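Long-range contact in NikO protein (Streptomyces tendae, PDB 4FQD), which probably transfers the enolpyruvyl group of phosphoenolpyruvate to a UDP-sugar and is essential in nikkomycin biosynthesis: residues M187-L201 and L212-V225. The protein carries 4 engineered substitutions. Numbering follows the deposited sequence.
Sequences MSGPCYSGAVKTALL and LQHPYLKPDVTDMV. With SO4 (sulfate ion), chain C.
Met187 lays its extended chain crosswise against His214, CE lying 3.7 Å from CD2 of the imidazole, whose ND1 is hydrogen-bonded to Asp176. Tyr192, with CG anti to the backbone N (chi1 -167°), drops its ring from the start of helix 192-204 toward the other segment, and OH donates to His214 O in a very short hydrogen bond (2.5 Å), the acceptor lying near the plane of the ring; Arg337 is a second partner of the hydroxyl. One face of the same ring meets the edge of Tyr216 in a T-shaped pair, planes at 82°. Ser193 then covers a face of Tyr216: its CB stands 3.5 Å from the ring centroid, directly over the centre, a CH-pi contact, while OG, on the other side of CB from the ring, donates to the sulfate O1. A leucine in place of Tyr216 has no ring to offer either residue and would probably leave Ser193 CB and the face of Tyr192 less closely covered. Val196 completes the setting, CG2 lying 3.8 Å from Tyr216 CB.

This is a worked example of the beta-alpha-beta crossover in the inverse barrel of enolpyruvyl transferases: helix 192-204 links strands 174-176 and 209-213, and helix 219-231 runs nearly parallel to it, the local axes 9° apart. Between the two helices, Val221 enters as a knob among Ser193, Val196, Lys197 and Leu200. Lys197 passes Val221 in extended form, its NZ forming a salt bridge with Asp220 OD1 at 2.8 Å, though the hydrogen bond is weak, and also donating to the sulfate O1. Ala199 CB rests on Leu212 CD1. Leu200 CD1 lies 3.6 Å from Val221 CG1, and its CB meets CE of Met224. Leu201 CD2 packs 3.8 Å from Met224 SD.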
loop_
_atom_site.group_PDB
_atom_site.type_symbol
_atom_site.label_atom_id
_atom_site.label_comp_id
_atom_site.label_asym_id
_atom_site.label_seq_id
_atom_site.Cartn_x
_atom_site.Cartn_y
_atom_site.Cartn_z
ATOM N N MET A 187 -5.653 10.335 4.071
ATOM C CA MET A 187 -5.870 10.864 5.417
ATOM C C MET A 187 -4.796 10.372 6.378
ATOM O O MET A 187 -5.099 9.789 7.418
ATOM C CB MET A 187 -7.261 10.497 5.940
ATOM C CG MET A 187 -8.407 11.038 5.104
ATOM S SD MET A 187 -9.999 10.796 5.912
ATOM C CE MET A 187 -11.103 11.557 4.728
ATOM N N SER A 188 -3.539 10.607 6.019
ATOM C CA SER A 188 -2.418 10.127 6.818
ATOM C C SER A 188 -1.301 11.162 6.900
ATOM O O SER A 188 -1.052 11.902 5.949
ATOM C CB SER A 188 -1.879 8.814 6.243
ATOM O OG SER A 188 -0.811 8.314 7.026
ATOM N N GLY A 189 -0.632 11.205 8.046
ATOM C CA GLY A 189 0.461 12.135 8.255
ATOM C C GLY A 189 0.982 12.100 9.678
ATOM O O GLY A 189 0.277 11.669 10.590
ATOM N N PRO A 190 2.225 12.559 9.875
ATOM C CA PRO A 190 2.853 12.570 11.201
ATOM C C PRO A 190 2.286 13.659 12.115
ATOM O O PRO A 190 2.461 13.584 13.332
ATOM C CB PRO A 190 4.321 12.856 10.882
ATOM C CG PRO A 190 4.274 13.647 9.621
ATOM C CD PRO A 190 3.120 13.092 8.833
ATOM N N CYS A 191 1.611 14.646 11.530
ATOM C CA CYS A 191 1.054 15.763 12.290
ATOM C C CYS A 191 -0.446 15.580 12.540
ATOM O O CYS A 191 -1.079 16.385 13.224
ATOM C CB CYS A 191 1.313 17.082 11.552
ATOM S SG CYS A 191 3.063 17.414 11.182
ATOM N N TYR A 192 -1.005 14.507 11.991
ATOM C CA TYR A 192 -2.444 14.271 12.042
ATOM C C TYR A 192 -2.941 14.078 13.474
ATOM O O TYR A 192 -3.737 14.874 13.972
ATOM C CB TYR A 192 -2.807 13.059 11.179
ATOM C CG TYR A 192 -4.287 12.885 10.906
ATOM C CD1 TYR A 192 -5.205 13.878 11.230
ATOM C CD2 TYR A 192 -4.765 11.717 10.328
ATOM C CE1 TYR A 192 -6.556 13.709 10.984
ATOM C CE2 TYR A 192 -6.109 11.540 10.080
ATOM C CZ TYR A 192 -7.000 12.536 10.408
ATOM O OH TYR A 192 -8.341 12.352 10.154
ATOM N N SER A 193 -2.464 13.027 14.131
ATOM C CA SER A 193 -2.963 12.657 15.451
ATOM C C SER A 193 -2.725 13.737 16.504
ATOM O O SER A 193 -3.595 14.006 17.330
ATOM C CB SER A 193 -2.353 11.328 15.906
ATOM O OG SER A 193 -0.960 11.451 16.121
ATOM N N GLY A 194 -1.550 14.356 16.468
ATOM C CA GLY A 194 -1.202 15.387 17.429
ATOM C C GLY A 194 -2.054 16.634 17.297
ATOM O O GLY A 194 -2.419 17.255 18.296
ATOM N N ALA A 195 -2.372 17.002 16.060
ATOM C CA ALA A 195 -3.185 18.184 15.796
ATOM C C ALA A 195 -4.612 18.004 16.305
ATOM O O ALA A 195 -5.227 18.948 16.796
ATOM C CB ALA A 195 -3.188 18.506 14.311
ATOM N N VAL A 196 -5.130 16.785 16.180
ATOM C CA VAL A 196 -6.483 16.478 16.628
ATOM C C VAL A 196 -6.579 16.545 18.148
ATOM O O VAL A 196 -7.524 17.113 18.694
ATOM C CB VAL A 196 -6.933 15.084 16.147
ATOM C CG1 VAL A 196 -8.302 14.739 16.716
ATOM C CG2 VAL A 196 -6.953 15.031 14.627
ATOM N N LYS A 197 -5.591 15.964 18.822
ATOM C CA LYS A 197 -5.537 15.980 20.278
ATOM C C LYS A 197 -5.491 17.408 20.805
ATOM O O LYS A 197 -6.219 17.763 21.733
ATOM C CB LYS A 197 -4.317 15.205 20.776
ATOM C CG LYS A 197 -4.312 13.740 20.379
ATOM C CD LYS A 197 -3.000 13.073 20.754
ATOM C CE LYS A 197 -2.959 11.634 20.271
ATOM N NZ LYS A 197 -1.712 10.941 20.697
ATOM N N THR A 198 -4.635 18.225 20.200
ATOM C CA THR A 198 -4.478 19.615 20.605
ATOM C C THR A 198 -5.759 20.412 20.376
ATOM O O THR A 198 -6.218 21.131 21.263
ATOM C CB THR A 198 -3.322 20.292 19.847
ATOM O OG1 THR A 198 -2.101 19.588 20.108
ATOM C CG2 THR A 198 -3.170 21.739 20.286
ATOM N N ALA A 199 -6.333 20.272 19.183
ATOM C CA ALA A 199 -7.550 20.993 18.823
ATOM C C ALA A 199 -8.714 20.646 19.746
ATOM O O ALA A 199 -9.499 21.519 20.119
ATOM C CB ALA A 199 -7.922 20.715 17.378
ATOM N N LEU A 200 -8.822 19.372 20.106
ATOM C CA LEU A 200 -9.865 18.928 21.023
ATOM C C LEU A 200 -9.690 19.556 22.400
ATOM O O LEU A 200 -10.651 20.046 22.993
ATOM C CB LEU A 200 -9.867 17.405 21.140
ATOM C CG LEU A 200 -10.779 16.660 20.168
ATOM C CD1 LEU A 200 -10.560 15.166 20.285
ATOM C CD2 LEU A 200 -12.232 17.009 20.445
ATOM N N LEU A 201 -8.458 19.538 22.898
ATOM C CA LEU A 201 -8.142 20.138 24.188
ATOM C C LEU A 201 -8.409 21.638 24.171
ATOM O O LEU A 201 -9.006 22.181 25.102
ATOM C CB LEU A 201 -6.685 19.864 24.566
ATOM C CG LEU A 201 -6.338 18.419 24.932
ATOM C CD1 LEU A 201 -4.835 18.248 25.081
ATOM C CD2 LEU A 201 -7.052 18.006 26.209
ATOM N N LEU A 212 -14.531 20.337 14.460
ATOM C CA LEU A 212 -13.387 19.658 13.865
ATOM C C LEU A 212 -13.826 18.707 12.758
ATOM O O LEU A 212 -14.820 17.994 12.894
ATOM C CB LEU A 212 -12.597 18.900 14.933
ATOM C CG LEU A 212 -12.213 19.710 16.172
ATOM C CD1 LEU A 212 -11.314 18.898 17.093
ATOM C CD2 LEU A 212 -11.550 21.022 15.779
ATOM N N GLN A 213 -13.075 18.697 11.662
ATOM C CA GLN A 213 -13.438 17.897 10.500
ATOM C C GLN A 213 -12.404 16.817 10.202
ATOM O O GLN A 213 -11.204 17.072 10.256
ATOM C CB GLN A 213 -13.603 18.797 9.280
ATOM C CG GLN A 213 -14.701 18.348 8.362
ATOM C CD GLN A 213 -16.068 18.495 8.997
ATOM O OE1 GLN A 213 -16.945 17.656 8.800
ATOM N NE2 GLN A 213 -16.260 19.574 9.750
ATOM N N HIS A 214 -12.887 15.621 9.872
ATOM C CA HIS A 214 -12.031 14.467 9.586
ATOM C C HIS A 214 -11.011 14.197 10.692
ATOM O O HIS A 214 -9.806 14.308 10.467
ATOM C CB HIS A 214 -11.305 14.648 8.250
ATOM C CG HIS A 214 -12.214 14.958 7.101
ATOM N ND1 HIS A 214 -12.313 16.215 6.548
ATOM C CD2 HIS A 214 -13.066 14.169 6.402
ATOM C CE1 HIS A 214 -13.185 16.191 5.556
ATOM N NE2 HIS A 214 -13.659 14.962 5.447
ATOM N N PRO A 215 -11.490 13.832 11.890
ATOM C CA PRO A 215 -10.588 13.666 13.034
ATOM C C PRO A 215 -9.876 12.315 13.051
ATOM O O PRO A 215 -10.293 11.376 12.371
ATOM C CB PRO A 215 -11.538 13.763 14.225
ATOM C CG PRO A 215 -12.812 13.186 13.711
ATOM C CD PRO A 215 -12.893 13.564 12.253
ATOM N N TYR A 216 -8.799 12.239 13.826
ATOM C CA TYR A 216 -8.103 10.985 14.084
ATOM C C TYR A 216 -9.055 10.090 14.870
ATOM O O TYR A 216 -9.799 10.578 15.721
ATOM C CB TYR A 216 -6.833 11.270 14.884
ATOM C CG TYR A 216 -5.868 10.112 14.996
ATOM C CD1 TYR A 216 -5.133 9.684 13.897
ATOM C CD2 TYR A 216 -5.667 9.470 16.209
ATOM C CE1 TYR A 216 -4.239 8.633 14.002
ATOM C CE2 TYR A 216 -4.776 8.423 16.325
ATOM C CZ TYR A 216 -4.067 8.008 15.220
ATOM O OH TYR A 216 -3.180 6.962 15.337
ATOM N N LEU A 217 -9.041 8.789 14.592
ATOM C CA LEU A 217 -10.104 7.908 15.077
ATOM C C LEU A 217 -9.679 6.793 16.035
ATOM O O LEU A 217 -10.525 6.054 16.537
ATOM C CB LEU A 217 -10.860 7.305 13.891
ATOM C CG LEU A 217 -11.566 8.313 12.984
ATOM C CD1 LEU A 217 -12.114 7.625 11.744
ATOM C CD2 LEU A 217 -12.676 9.029 13.745
ATOM N N LYS A 218 -8.381 6.663 16.283
ATOM C CA LYS A 218 -7.886 5.630 17.190
ATOM C C LYS A 218 -8.251 5.962 18.639
ATOM O O LYS A 218 -8.504 7.126 18.956
ATOM C CB LYS A 218 -6.373 5.470 17.029
ATOM C CG LYS A 218 -5.945 5.046 15.633
ATOM C CD LYS A 218 -6.623 3.749 15.224
ATOM C CE LYS A 218 -6.168 3.286 13.850
ATOM N NZ LYS A 218 -4.721 2.941 13.827
ATOM N N PRO A 219 -8.287 4.943 19.523
ATOM C CA PRO A 219 -8.592 5.152 20.947
ATOM C C PRO A 219 -7.708 6.220 21.579
ATOM O O PRO A 219 -8.070 6.796 22.606
ATOM C CB PRO A 219 -8.282 3.791 21.568
ATOM C CG PRO A 219 -8.553 2.829 20.482
ATOM C CD PRO A 219 -8.131 3.511 19.208
ATOM N N ASP A 220 -6.556 6.453 20.960
ATOM C CA ASP A 220 -5.655 7.541 21.304
ATOM C C ASP A 220 -6.435 8.837 21.509
ATOM O O ASP A 220 -6.258 9.536 22.508
ATOM C CB ASP A 220 -4.656 7.723 20.161
ATOM C CG ASP A 220 -3.304 8.190 20.635
ATOM O OD1 ASP A 220 -3.228 8.776 21.733
ATOM O OD2 ASP A 220 -2.315 7.974 19.905
ATOM N N VAL A 221 -7.310 9.138 20.554
ATOM C CA VAL A 221 -8.141 10.334 20.594
ATOM C C VAL A 221 -9.523 10.019 21.162
ATOM O O VAL A 221 -10.078 10.798 21.941
ATOM C CB VAL A 221 -8.286 10.943 19.182
ATOM C CG1 VAL A 221 -9.401 11.972 19.142
ATOM C CG2 VAL A 221 -6.970 11.558 18.734
ATOM N N THR A 222 -10.064 8.868 20.772
ATOM C CA THR A 222 -11.401 8.443 21.185
ATOM C C THR A 222 -11.587 8.439 22.702
ATOM O O THR A 222 -12.595 8.932 23.210
ATOM C CB THR A 222 -11.743 7.047 20.613
ATOM O OG1 THR A 222 -12.147 7.179 19.245
ATOM C CG2 THR A 222 -12.872 6.393 21.400
ATOM N N ASP A 223 -10.610 7.895 23.418
ATOM C CA ASP A 223 -10.697 7.811 24.872
ATOM C C ASP A 223 -10.602 9.178 25.547
ATOM O O ASP A 223 -11.197 9.391 26.603
ATOM C CB ASP A 223 -9.633 6.863 25.431
ATOM C CG ASP A 223 -9.914 5.411 25.092
ATOM O OD1 ASP A 223 -11.074 5.095 24.748
ATOM O OD2 ASP A 223 -8.979 4.587 25.175
ATOM N N MET A 224 -9.861 10.101 24.941
ATOM C CA MET A 224 -9.750 11.448 25.489
ATOM C C MET A 224 -11.088 12.175 25.389
ATOM O O MET A 224 -11.437 12.978 26.256
ATOM C CB MET A 224 -8.655 12.251 24.784
ATOM C CG MET A 224 -8.380 13.600 25.439
ATOM S SD MET A 224 -7.091 14.574 24.635
ATOM C CE MET A 224 -7.880 14.968 23.079
ATOM N N VAL A 225 -11.831 11.886 24.324
ATOM C CA VAL A 225 -13.170 12.433 24.144
ATOM C C VAL A 225 -14.073 12.008 25.295
ATOM O O VAL A 225 -14.811 12.820 25.854
ATOM C CB VAL A 225 -13.793 11.975 22.808
ATOM C CG1 VAL A 225 -15.279 12.309 22.760
ATOM C CG2 VAL A 225 -13.056 12.605 21.636
HETATM S S SO4 C . 1.380 11.524 18.524
HETATM O O1 SO4 C . 0.072 12.161 18.648
HETATM O O2 SO4 C . 2.023 11.472 19.834
HETATM O O3 SO4 C . 1.208 10.169 18.011
HETATM O O4 SO4 C . 2.211 12.292 17.601
#